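Amino acid ABC transporter, periplasmic amino acid-binding protein (Brucella ovis, PDB 4Z9N) probably delivers substrate to an ABC importer as its periplasmic solute-binding component, and is seen here with glutathione bound. Local coordinates at residues R87-T92 / G214-Q219; E72-L77 / T97-D102; C23-G28 / D47-V52. All coordinates share one frame; numbering follows the deposited sequence.

Interaction 1: R87-T92 / G214-Q219; sequences RNTTWT and GLTVRQ. With NA (sodium ion), chain K; GSH (glutathione), chain U.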
loop_
_atom_site.group_PDB
_atom_site.type_symbol
_atom_site.label_atom_id
_atom_site.label_comp_id
_atom_site.label_asym_id
_atom_site.label_seq_id
_atom_site.Cartn_x
_atom_site.Cartn_y
_atom_site.Cartn_z
ATOM N N ARG D 87 -13.332 4.984 -9.085
ATOM C CA ARG D 87 -14.639 4.413 -9.368
ATOM C C ARG D 87 -14.716 2.967 -8.902
ATOM O O ARG D 87 -14.890 2.066 -9.720
ATOM C CB ARG D 87 -14.928 4.522 -10.881
ATOM C CG ARG D 87 -16.296 3.999 -11.355
ATOM C CD ARG D 87 -16.161 3.324 -12.704
ATOM N NE ARG D 87 -17.351 2.563 -13.097
ATOM C CZ ARG D 87 -17.645 1.352 -12.625
ATOM N NH1 ARG D 87 -16.868 0.790 -11.705
ATOM N NH2 ARG D 87 -18.737 0.720 -13.048
ATOM N N ASN D 88 -14.605 2.762 -7.586
ATOM C CA ASN D 88 -14.787 1.441 -6.960
ATOM C C ASN D 88 -14.195 0.324 -7.820
ATOM O O ASN D 88 -14.816 -0.711 -8.025
ATOM C CB ASN D 88 -16.300 1.160 -6.634
ATOM C CG ASN D 88 -17.267 1.378 -7.831
ATOM O OD1 ASN D 88 -17.434 2.498 -8.337
ATOM N ND2 ASN D 88 -17.959 0.303 -8.233
ATOM N N THR D 89 -12.972 0.560 -8.290
ATOM C CA THR D 89 -12.302 -0.301 -9.256
ATOM C C THR D 89 -11.159 -1.073 -8.600
ATOM O O THR D 89 -10.195 -0.493 -8.092
ATOM C CB THR D 89 -11.770 0.524 -10.439
ATOM O OG1 THR D 89 -12.861 0.988 -11.258
ATOM C CG2 THR D 89 -10.793 -0.286 -11.257
ATOM N N THR D 90 -11.274 -2.394 -8.610
ATOM C CA THR D 90 -10.334 -3.233 -7.874
ATOM C C THR D 90 -8.947 -3.288 -8.529
ATOM O O THR D 90 -8.815 -3.508 -9.728
ATOM C CB THR D 90 -10.905 -4.654 -7.726
ATOM O OG1 THR D 90 -12.137 -4.589 -6.998
ATOM C CG2 THR D 90 -9.915 -5.563 -6.993
ATOM N N TRP D 91 -7.916 -3.040 -7.728
ATOM C CA TRP D 91 -6.525 -3.277 -8.126
ATOM C C TRP D 91 -6.253 -4.779 -8.184
ATOM O O TRP D 91 -6.342 -5.463 -7.161
ATOM C CB TRP D 91 -5.586 -2.621 -7.115
ATOM C CG TRP D 91 -4.117 -2.562 -7.467
ATOM C CD1 TRP D 91 -3.432 -3.254 -8.443
ATOM C CD2 TRP D 91 -3.168 -1.738 -6.816
ATOM N NE1 TRP D 91 -2.096 -2.875 -8.435
ATOM C CE2 TRP D 91 -1.918 -1.957 -7.427
ATOM C CE3 TRP D 91 -3.255 -0.825 -5.758
ATOM C CZ2 TRP D 91 -0.773 -1.287 -7.022
ATOM C CZ3 TRP D 91 -2.119 -0.169 -5.356
ATOM C CH2 TRP D 91 -0.895 -0.391 -5.994
ATOM N N THR D 92 -5.934 -5.288 -9.371
ATOM C CA THR D 92 -5.558 -6.694 -9.548
ATOM C C THR D 92 -4.309 -6.756 -10.391
ATOM O O THR D 92 -3.992 -5.796 -11.102
ATOM C CB THR D 92 -6.644 -7.510 -10.274
ATOM O OG1 THR D 92 -6.680 -7.106 -11.658
ATOM C CG2 THR D 92 -8.025 -7.257 -9.637
ATOM N N GLY D 214 -8.802 1.041 -6.199
ATOM C CA GLY D 214 -7.565 1.744 -6.522
ATOM C C GLY D 214 -7.732 3.041 -7.278
ATOM O O GLY D 214 -8.649 3.195 -8.067
ATOM N N LEU D 215 -6.862 4.000 -6.973
ATOM C CA LEU D 215 -6.788 5.257 -7.698
ATOM C C LEU D 215 -6.024 5.004 -8.982
ATOM O O LEU D 215 -4.810 4.799 -8.958
ATOM C CB LEU D 215 -6.098 6.315 -6.835
ATOM C CG LEU D 215 -6.768 6.456 -5.463
ATOM C CD1 LEU D 215 -5.982 7.403 -4.593
ATOM C CD2 LEU D 215 -8.216 6.919 -5.598
ATOM N N THR D 216 -6.732 4.999 -10.105
ATOM C CA THR D 216 -6.194 4.371 -11.309
ATOM C C THR D 216 -5.727 5.416 -12.315
ATOM O O THR D 216 -6.466 6.336 -12.619
ATOM C CB THR D 216 -7.261 3.453 -11.924
ATOM O OG1 THR D 216 -7.762 2.593 -10.889
ATOM C CG2 THR D 216 -6.677 2.603 -13.055
ATOM N N VAL D 217 -4.484 5.298 -12.779
ATOM C CA VAL D 217 -3.906 6.240 -13.739
ATOM C C VAL D 217 -3.218 5.465 -14.863
ATOM O O VAL D 217 -3.010 4.253 -14.759
ATOM C CB VAL D 217 -2.892 7.212 -13.082
ATOM C CG1 VAL D 217 -3.579 8.169 -12.094
ATOM C CG2 VAL D 217 -1.771 6.434 -12.391
ATOM N N ARG D 218 -2.856 6.170 -15.926
ATOM C CA ARG D 218 -2.062 5.566 -16.996
ATOM C C ARG D 218 -0.623 5.362 -16.520
ATOM O O ARG D 218 -0.108 6.162 -15.747
ATOM C CB ARG D 218 -2.087 6.442 -18.256
ATOM C CG ARG D 218 -3.450 6.521 -18.917
ATOM C CD ARG D 218 -3.417 7.379 -20.180
ATOM N NE ARG D 218 -3.133 8.777 -19.895
ATOM C CZ ARG D 218 -4.053 9.672 -19.552
ATOM N NH1 ARG D 218 -5.324 9.316 -19.435
ATOM N NH2 ARG D 218 -3.697 10.923 -19.303
ATOM N N GLN D 219 0.017 4.287 -16.978
ATOM C CA GLN D 219 1.474 4.145 -16.864
ATOM C C GLN D 219 2.206 5.242 -17.638
ATOM O O GLN D 219 1.625 5.902 -18.498
ATOM C CB GLN D 219 1.927 2.770 -17.381
ATOM C CG GLN D 219 1.495 1.627 -16.484
ATOM C CD GLN D 219 1.942 0.254 -16.973
ATOM O OE1 GLN D 219 1.875 -0.736 -16.227
ATOM N NE2 GLN D 219 2.397 0.185 -18.227
HETATM NA NA NA K . 1.203 -1.214 -13.895
HETATM N N1 GSH U . -14.801 -3.602 -7.796
HETATM C CA1 GSH U . -15.321 -4.466 -8.858
HETATM C C1 GSH U . -14.425 -4.316 -10.085
HETATM O O11 GSH U . -14.604 -5.082 -11.072
HETATM O O12 GSH U . -13.523 -3.433 -10.125
HETATM C CB1 GSH U . -16.755 -4.087 -9.261
HETATM C CG1 GSH U . -16.765 -2.628 -9.757
HETATM C CD1 GSH U . -18.119 -2.334 -10.393
HETATM O OE1 GSH U . -18.215 -1.941 -11.514
HETATM N N2 GSH U . -19.300 -2.535 -9.588
HETATM C CA2 GSH U . -20.589 -2.279 -10.205
HETATM C C2 GSH U . -20.750 -0.809 -10.622
HETATM O O2 GSH U . -20.087 0.078 -10.190
HETATM C CB2 GSH U . -21.722 -2.788 -9.309
HETATM S SG2 GSH U . -21.917 -1.789 -7.807
HETATM N N3 GSH U . -21.744 -0.535 -11.639
HETATM C CA3 GSH U . -21.952 0.814 -12.091
HETATM C C3 GSH U . -21.878 0.829 -13.617
HETATM O O31 GSH U . -22.269 1.857 -14.230
HETATM O O32 GSH U . -21.417 -0.167 -14.255
HETATM O O HOH W 1 -11.430 3.147 -7.960
#
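Gly214 N donates to Thr89 O across 2.8 Å, joining the ligand-binding loop 87-92 of a family 3 solute-binding protein to strand 211-218. The N-H...O angle is 164°. Water 1 adds a second bridge: it accepts from the backbone N of Arg87 and of Thr89 and donates to Gly214 O. Gly214 has no side chain, and its backbone comes close to the carbonyl of Thr89 and to Trp91.

The side chains of Thr89 and Thr216 cross at about a right angle. Their nearest atoms, Thr89 CG2 and Thr216 OG1, are 4.2 Å apart. Each threonine has its hydroxyl beside its own backbone N (chi1 -71° in Thr89). Thr89 OG1 turns back to bond Arg87 O from above the carbonyl plane, and Thr216 OG1 does the same with Gly214 O. The methyl group of Thr89 is left to face strand 211-218.

The other side of the loop grips glutathione. Arg87 NH1 and NH2 both bond GSH OE1, each at 3.1 Å, so the guanidinium brackets one oxygen. Its NE bonds Leu68 O, which helps fix the rotation of the group. Asn88 CG lies between the backbone N and the carbonyl carbon (chi1 51°). From there ND2 reaches GSH O2 at 2.9 Å, while OD1 accepts from Asn26 ND2. The amino group N1 of glutathione donates to both Asn88 O and Thr90 OG1. Thr90 OG1 also has Glu211 as a partner.

Just past the strand, Gln219 binds the sodium ion. The loop meets the ligand carboxylate through its backbone: Thr90 N points almost straight at GSH O12, 2.9 Å away.

Interaction 2: E72-L77 / T97-D102; sequences ERFTAL and TSLGLD. With NA (sodium ion), chain K; GSH (glutathione), chain U.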
loop_
_atom_site.group_PDB
_atom_site.type_symbol
_atom_site.label_atom_id
_atom_site.label_comp_id
_atom_site.label_asym_id
_atom_site.label_seq_id
_atom_site.Cartn_x
_atom_site.Cartn_y
_atom_site.Cartn_z
ATOM N N GLU D 72 -16.653 0.264 -19.898
ATOM C CA GLU D 72 -16.004 1.322 -20.661
ATOM C C GLU D 72 -14.970 2.081 -19.826
ATOM O O GLU D 72 -14.246 2.924 -20.348
ATOM C CB GLU D 72 -17.055 2.283 -21.215
ATOM C CG GLU D 72 -17.826 3.000 -20.144
ATOM C CD GLU D 72 -19.153 3.563 -20.639
ATOM O OE1 GLU D 72 -19.396 3.577 -21.863
ATOM O OE2 GLU D 72 -19.954 3.998 -19.792
ATOM N N ARG D 73 -14.885 1.773 -18.537
ATOM C CA ARG D 73 -14.055 2.579 -17.632
ATOM C C ARG D 73 -12.558 2.548 -17.973
ATOM O O ARG D 73 -11.879 3.577 -17.900
ATOM C CB ARG D 73 -14.267 2.134 -16.177
ATOM C CG ARG D 73 -14.065 0.623 -15.947
ATOM C CD ARG D 73 -14.347 0.200 -14.501
ATOM N NE ARG D 73 -14.638 -1.238 -14.444
ATOM C CZ ARG D 73 -14.530 -2.007 -13.361
ATOM N NH1 ARG D 73 -14.091 -1.509 -12.206
ATOM N NH2 ARG D 73 -14.847 -3.295 -13.445
ATOM N N PHE D 74 -12.021 1.388 -18.345
ATOM C CA PHE D 74 -10.575 1.343 -18.587
ATOM C C PHE D 74 -10.224 2.022 -19.926
ATOM O O PHE D 74 -9.205 2.705 -20.027
ATOM C CB PHE D 74 -10.063 -0.103 -18.530
ATOM C CG PHE D 74 -10.313 -0.761 -17.210
ATOM C CD1 PHE D 74 -9.698 -0.281 -16.061
ATOM C CD2 PHE D 74 -11.230 -1.804 -17.107
ATOM C CE1 PHE D 74 -9.941 -0.861 -14.820
ATOM C CE2 PHE D 74 -11.490 -2.399 -15.884
ATOM C CZ PHE D 74 -10.849 -1.929 -14.728
ATOM N N THR D 75 -11.082 1.838 -20.929
ATOM C CA THR D 75 -10.865 2.424 -22.248
ATOM C C THR D 75 -10.811 3.948 -22.145
ATOM O O THR D 75 -9.957 4.595 -22.752
ATOM C CB THR D 75 -11.972 2.017 -23.239
ATOM O OG1 THR D 75 -12.052 0.588 -23.301
ATOM C CG2 THR D 75 -11.675 2.567 -24.625
ATOM N N ALA D 76 -11.722 4.500 -21.348
ATOM C CA ALA D 76 -11.815 5.944 -21.147
ATOM C C ALA D 76 -10.514 6.501 -20.573
ATOM O O ALA D 76 -10.101 7.598 -20.923
ATOM C CB ALA D 76 -12.985 6.286 -20.225
ATOM N N LEU D 77 -9.866 5.744 -19.689
ATOM C CA LEU D 77 -8.605 6.198 -19.113
ATOM C C LEU D 77 -7.451 5.985 -20.102
ATOM O O LEU D 77 -6.600 6.861 -20.271
ATOM C CB LEU D 77 -8.328 5.477 -17.792
ATOM C CG LEU D 77 -7.053 5.830 -17.012
ATOM C CD1 LEU D 77 -7.012 7.312 -16.632
ATOM C CD2 LEU D 77 -6.934 4.960 -15.762
ATOM N N THR D 97 -0.820 -5.058 -15.156
ATOM C CA THR D 97 0.207 -5.502 -16.098
ATOM C C THR D 97 -0.204 -5.478 -17.564
ATOM O O THR D 97 0.648 -5.395 -18.436
ATOM C CB THR D 97 0.640 -6.945 -15.810
ATOM O OG1 THR D 97 -0.505 -7.805 -15.886
ATOM C CG2 THR D 97 1.252 -7.033 -14.427
ATOM N N SER D 98 -1.498 -5.600 -17.829
ATOM C CA SER D 98 -1.967 -5.805 -19.197
ATOM C C SER D 98 -2.725 -4.633 -19.823
ATOM O O SER D 98 -3.122 -4.714 -20.989
ATOM C CB SER D 98 -2.848 -7.064 -19.254
ATOM O OG SER D 98 -4.118 -6.850 -18.644
ATOM N N LEU D 99 -2.908 -3.542 -19.092
ATOM C CA LEU D 99 -3.747 -2.445 -19.590
ATOM C C LEU D 99 -3.003 -1.123 -19.777
ATOM O O LEU D 99 -3.595 -0.139 -20.219
ATOM C CB LEU D 99 -4.930 -2.229 -18.638
ATOM C CG LEU D 99 -5.885 -3.409 -18.468
ATOM C CD1 LEU D 99 -6.964 -3.053 -17.453
ATOM C CD2 LEU D 99 -6.506 -3.800 -19.809
ATOM N N GLY D 100 -1.710 -1.097 -19.457
ATOM C CA GLY D 100 -0.953 0.139 -19.511
ATOM C C GLY D 100 -1.368 1.102 -18.405
ATOM O O GLY D 100 -1.263 2.331 -18.559
ATOM N N LEU D 101 -1.829 0.541 -17.294
ATOM C CA LEU D 101 -2.309 1.341 -16.167
ATOM C C LEU D 101 -1.499 1.087 -14.894
ATOM O O LEU D 101 -0.888 0.028 -14.723
ATOM C CB LEU D 101 -3.790 1.059 -15.898
ATOM C CG LEU D 101 -4.769 1.272 -17.066
ATOM C CD1 LEU D 101 -6.199 0.989 -16.614
ATOM C CD2 LEU D 101 -4.646 2.679 -17.679
ATOM N N ASP D 102 -1.506 2.075 -14.006
ATOM C CA ASP D 102 -0.914 1.940 -12.675
ATOM C C ASP D 102 -1.948 2.362 -11.628
ATOM O O ASP D 102 -2.990 2.949 -11.946
ATOM C CB ASP D 102 0.341 2.815 -12.521
ATOM C CG ASP D 102 1.604 2.167 -13.065
ATOM O OD1 ASP D 102 1.718 0.926 -13.074
ATOM O OD2 ASP D 102 2.498 2.925 -13.486
HETATM NA NA NA K . 1.203 -1.214 -13.895
HETATM N N1 GSH U . -14.801 -3.602 -7.796
HETATM C CA1 GSH U . -15.321 -4.466 -8.858
HETATM C C1 GSH U . -14.425 -4.316 -10.085
HETATM O O11 GSH U . -14.604 -5.082 -11.072
HETATM O O12 GSH U . -13.523 -3.433 -10.125
HETATM C CB1 GSH U . -16.755 -4.087 -9.261
HETATM C CG1 GSH U . -16.765 -2.628 -9.757
HETATM C CD1 GSH U . -18.119 -2.334 -10.393
HETATM O OE1 GSH U . -18.215 -1.941 -11.514
HETATM N N2 GSH U . -19.300 -2.535 -9.588
HETATM C CA2 GSH U . -20.589 -2.279 -10.205
HETATM C C2 GSH U . -20.750 -0.809 -10.622
HETATM O O2 GSH U . -20.087 0.078 -10.190
HETATM C CB2 GSH U . -21.722 -2.788 -9.309
HETATM S SG2 GSH U . -21.917 -1.789 -7.807
HETATM N N3 GSH U . -21.744 -0.535 -11.639
HETATM C CA3 GSH U . -21.952 0.814 -12.091
HETATM C C3 GSH U . -21.878 0.829 -13.617
HETATM O O31 GSH U . -22.269 1.857 -14.230
HETATM O O32 GSH U . -21.417 -0.167 -14.255
#
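The Phe74 ring lies between two side chains. Leu99 CD1 sits over one face, 4.3 Å from the ring centroid and 19° off the normal, a CH-pi contact. Arg73 CG covers the opposite face, offset toward the rim. The Arg73 guanidinium is also covered on both faces, by Phe74 CZ on one and GSH OE1 on the other. Its edge meets the ligand carboxylate: NH1 bonds GSH O12 at 2.9 Å and NH2 bonds GSH O11 at 3.0 Å, the latter nearly straight at 179°.

Arg73 and Phe74 belong to helix 73-78, which packs on the turn leading into strand 101-117. Leu101 carries the rest of the contact. Its CD1 reaches Phe74 CD1 at 3.8 Å, the two side chains crossing at about a right angle. Its other methyl, CD2, lies 3.8 Å from Leu77 CD2. Leu77 has CG opposite its backbone N (chi1 -179°), which carries CD2 to Leu101.

Leu101 O and Asp102 OD1 bind the sodium ion, with Asp96, Gln219 and Asp226 of the second subunit also among its ligands. Arg73 gains further bonds to Ala70 O, Thr89 OG1 and Gly140 O.

The chemistry between the segments is apolar. It covers one face of Phe74, whose ring in turn backs the guanidinium, and so probably helps hold that group for its paired hydrogen bonds to the ligand carboxylate.

Interaction 3: C23-G28 / D47-V52; sequences CGVNTG and DYCRAV. With GSH (glutathione), chain U.
Strand 21-25 is the middle strand of a three-stranded parallel sheet, and helix 44-57 packs against it. This is part of the alpha/beta core of a family 3 solute-binding protein. Cys23 and Cys49 meet side to side. Cys23 SG lies 3.5 Å from Cys49 CB, and Cys49 SG lies 3.5 Å from Cys23 CB. The two sulfurs are 3.6 Å apart, too far for a disulfide. Both thiols stand beside their own backbone N (chi1 -61° in Cys23), which sets them alongside each other. Val25 adds one methyl, CG1, at 3.8 Å from Cys49 SG.

Beyond the strand the chain enters the ligand pocket. Asn26 OD1 accepts from Gly28 N at 2.9 Å, in the carbonyl plane and on a lone pair, forming an Asx turn. Its ND2 bonds GSH O2 at 2.8 Å. The next residue, Thr27, sends OG1 to GSH O31 at 2.6 Å, a bond to the glycine-end carboxylate of glutathione.

Strand and helix thus touch through thiols, methylene groups and one methyl, all buried. Their contact is held by close apolar fit, while the bonds to glutathione come from the turn at the strand end.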
loop_
_atom_site.group_PDB
_atom_site.type_symbol
_atom_site.label_atom_id
_atom_site.label_comp_id
_atom_site.label_asym_id
_atom_site.label_seq_id
_atom_site.Cartn_x
_atom_site.Cartn_y
_atom_site.Cartn_z
ATOM N N CYS D 23 -12.466 13.544 -14.608
ATOM C CA CYS D 23 -12.460 12.289 -13.830
ATOM C C CYS D 23 -13.445 11.225 -14.299
ATOM O O CYS D 23 -14.619 11.519 -14.564
ATOM C CB CYS D 23 -12.768 12.593 -12.367
ATOM S SG CYS D 23 -11.574 13.670 -11.581
ATOM N N GLY D 24 -12.984 9.982 -14.378
ATOM C CA GLY D 24 -13.895 8.881 -14.623
ATOM C C GLY D 24 -14.539 8.397 -13.330
ATOM O O GLY D 24 -13.834 8.005 -12.390
ATOM N N VAL D 25 -15.871 8.416 -13.275
ATOM C CA VAL D 25 -16.600 8.008 -12.072
ATOM C C VAL D 25 -17.739 7.057 -12.421
ATOM O O VAL D 25 -17.946 6.720 -13.586
ATOM C CB VAL D 25 -17.133 9.230 -11.286
ATOM C CG1 VAL D 25 -15.982 10.123 -10.824
ATOM C CG2 VAL D 25 -18.107 10.042 -12.126
ATOM N N ASN D 26 -18.469 6.633 -11.390
ATOM C CA ASN D 26 -19.566 5.687 -11.540
ATOM C C ASN D 26 -20.729 6.317 -12.316
ATOM O O ASN D 26 -20.846 7.544 -12.377
ATOM C CB ASN D 26 -20.033 5.214 -10.160
ATOM C CG ASN D 26 -20.691 3.859 -10.210
ATOM O OD1 ASN D 26 -21.836 3.740 -10.669
ATOM N ND2 ASN D 26 -19.993 2.824 -9.715
ATOM N N THR D 27 -21.580 5.498 -12.933
ATOM C CA THR D 27 -22.794 6.058 -13.535
ATOM C C THR D 27 -23.788 6.466 -12.442
ATOM O O THR D 27 -24.632 7.340 -12.651
ATOM C CB THR D 27 -23.478 5.076 -14.491
ATOM O OG1 THR D 27 -23.861 3.908 -13.764
ATOM C CG2 THR D 27 -22.531 4.688 -15.601
ATOM N N GLY D 28 -23.707 5.820 -11.288
ATOM C CA GLY D 28 -24.628 6.118 -10.207
ATOM C C GLY D 28 -24.677 5.063 -9.123
ATOM O O GLY D 28 -25.396 4.064 -9.237
ATOM N N ASP D 47 -15.544 12.746 -3.870
ATOM C CA ASP D 47 -14.759 13.653 -3.033
ATOM C C ASP D 47 -13.255 13.445 -3.253
ATOM O O ASP D 47 -12.465 14.386 -3.138
ATOM C CB ASP D 47 -15.087 13.486 -1.539
ATOM C CG ASP D 47 -16.366 14.208 -1.126
ATOM O OD1 ASP D 47 -16.872 13.912 -0.022
ATOM O OD2 ASP D 47 -16.882 15.043 -1.909
ATOM N N TYR D 48 -12.854 12.215 -3.560
ATOM C CA TYR D 48 -11.447 11.945 -3.862
ATOM C C TYR D 48 -11.034 12.707 -5.122
ATOM O O TYR D 48 -9.940 13.263 -5.188
ATOM C CB TYR D 48 -11.193 10.437 -4.029
ATOM C CG TYR D 48 -10.403 9.863 -2.869
ATOM C CD1 TYR D 48 -11.034 9.524 -1.671
ATOM C CD2 TYR D 48 -9.024 9.711 -2.950
ATOM C CE1 TYR D 48 -10.315 9.031 -0.600
ATOM C CE2 TYR D 48 -8.290 9.228 -1.863
ATOM C CZ TYR D 48 -8.950 8.890 -0.700
ATOM O OH TYR D 48 -8.228 8.391 0.368
ATOM N N CYS D 49 -11.909 12.720 -6.122
ATOM C CA CYS D 49 -11.681 13.527 -7.325
ATOM C C CYS D 49 -11.535 14.994 -6.983
ATOM O O CYS D 49 -10.641 15.684 -7.482
ATOM C CB CYS D 49 -12.826 13.380 -8.316
ATOM S SG CYS D 49 -13.050 11.730 -8.954
ATOM N N ARG D 50 -12.441 15.470 -6.140
ATOM C CA ARG D 50 -12.405 16.864 -5.733
ATOM C C ARG D 50 -11.153 17.157 -4.913
ATOM O O ARG D 50 -10.669 18.292 -4.900
ATOM C CB ARG D 50 -13.656 17.237 -4.938
ATOM C CG ARG D 50 -14.972 17.039 -5.697
ATOM C CD ARG D 50 -16.087 17.875 -5.062
ATOM N NE ARG D 50 -17.378 17.600 -5.679
ATOM C CZ ARG D 50 -17.807 18.166 -6.804
ATOM N NH1 ARG D 50 -17.053 19.045 -7.450
ATOM N NH2 ARG D 50 -18.994 17.840 -7.293
ATOM N N ALA D 51 -10.639 16.148 -4.217
ATOM C CA ALA D 51 -9.408 16.331 -3.442
ATOM C C ALA D 51 -8.219 16.612 -4.369
ATOM O O ALA D 51 -7.381 17.475 -4.084
ATOM C CB ALA D 51 -9.118 15.092 -2.551
ATOM N N VAL D 52 -8.153 15.889 -5.479
ATOM C CA VAL D 52 -7.097 16.107 -6.453
ATOM C C VAL D 52 -7.259 17.482 -7.087
ATOM O O VAL D 52 -6.283 18.212 -7.252
ATOM C CB VAL D 52 -7.091 14.997 -7.507
ATOM C CG1 VAL D 52 -6.064 15.277 -8.586
ATOM C CG2 VAL D 52 -6.803 13.659 -6.827
HETATM N N1 GSH U . -14.801 -3.602 -7.796
HETATM C CA1 GSH U . -15.321 -4.466 -8.858
HETATM C C1 GSH U . -14.425 -4.316 -10.085
HETATM O O11 GSH U . -14.604 -5.082 -11.072
HETATM O O12 GSH U . -13.523 -3.433 -10.125
HETATM C CB1 GSH U . -16.755 -4.087 -9.261
HETATM C CG1 GSH U . -16.765 -2.628 -9.757
HETATM C CD1 GSH U . -18.119 -2.334 -10.393
HETATM O OE1 GSH U . -18.215 -1.941 -11.514
HETATM N N2 GSH U . -19.300 -2.535 -9.588
HETATM C CA2 GSH U . -20.589 -2.279 -10.205
HETATM C C2 GSH U . -20.750 -0.809 -10.622
HETATM O O2 GSH U . -20.087 0.078 -10.190
HETATM C CB2 GSH U . -21.722 -2.788 -9.309
HETATM S SG2 GSH U . -21.917 -1.789 -7.807
HETATM N N3 GSH U . -21.744 -0.535 -11.639
HETATM C CA3 GSH U . -21.952 0.814 -12.091
HETATM C C3 GSH U . -21.878 0.829 -13.617
HETATM O O31 GSH U . -22.269 1.857 -14.230
HETATM O O32 GSH U . -21.417 -0.167 -14.255
#

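In the fold
From the N terminus, interaction 3 closes first: the chain leaves strand 21-25, passes the ligand turn and returns as helix 44-57. Interactions 1 and 2 follow in series with it and cross each other, since their segments alternate along the chain. Interaction 2 closes a short loop from helix 73-78 to the start of strand 101-117. Interaction 1 spans 121 residues, bringing the pocket loop back to strand 211-218. That strand neighbours 101-117, so both contacts reach one sheet and share the sodium site near the second subunit. Asn26 and Asn88 connect interactions 3 and 1, and glutathione touches all three.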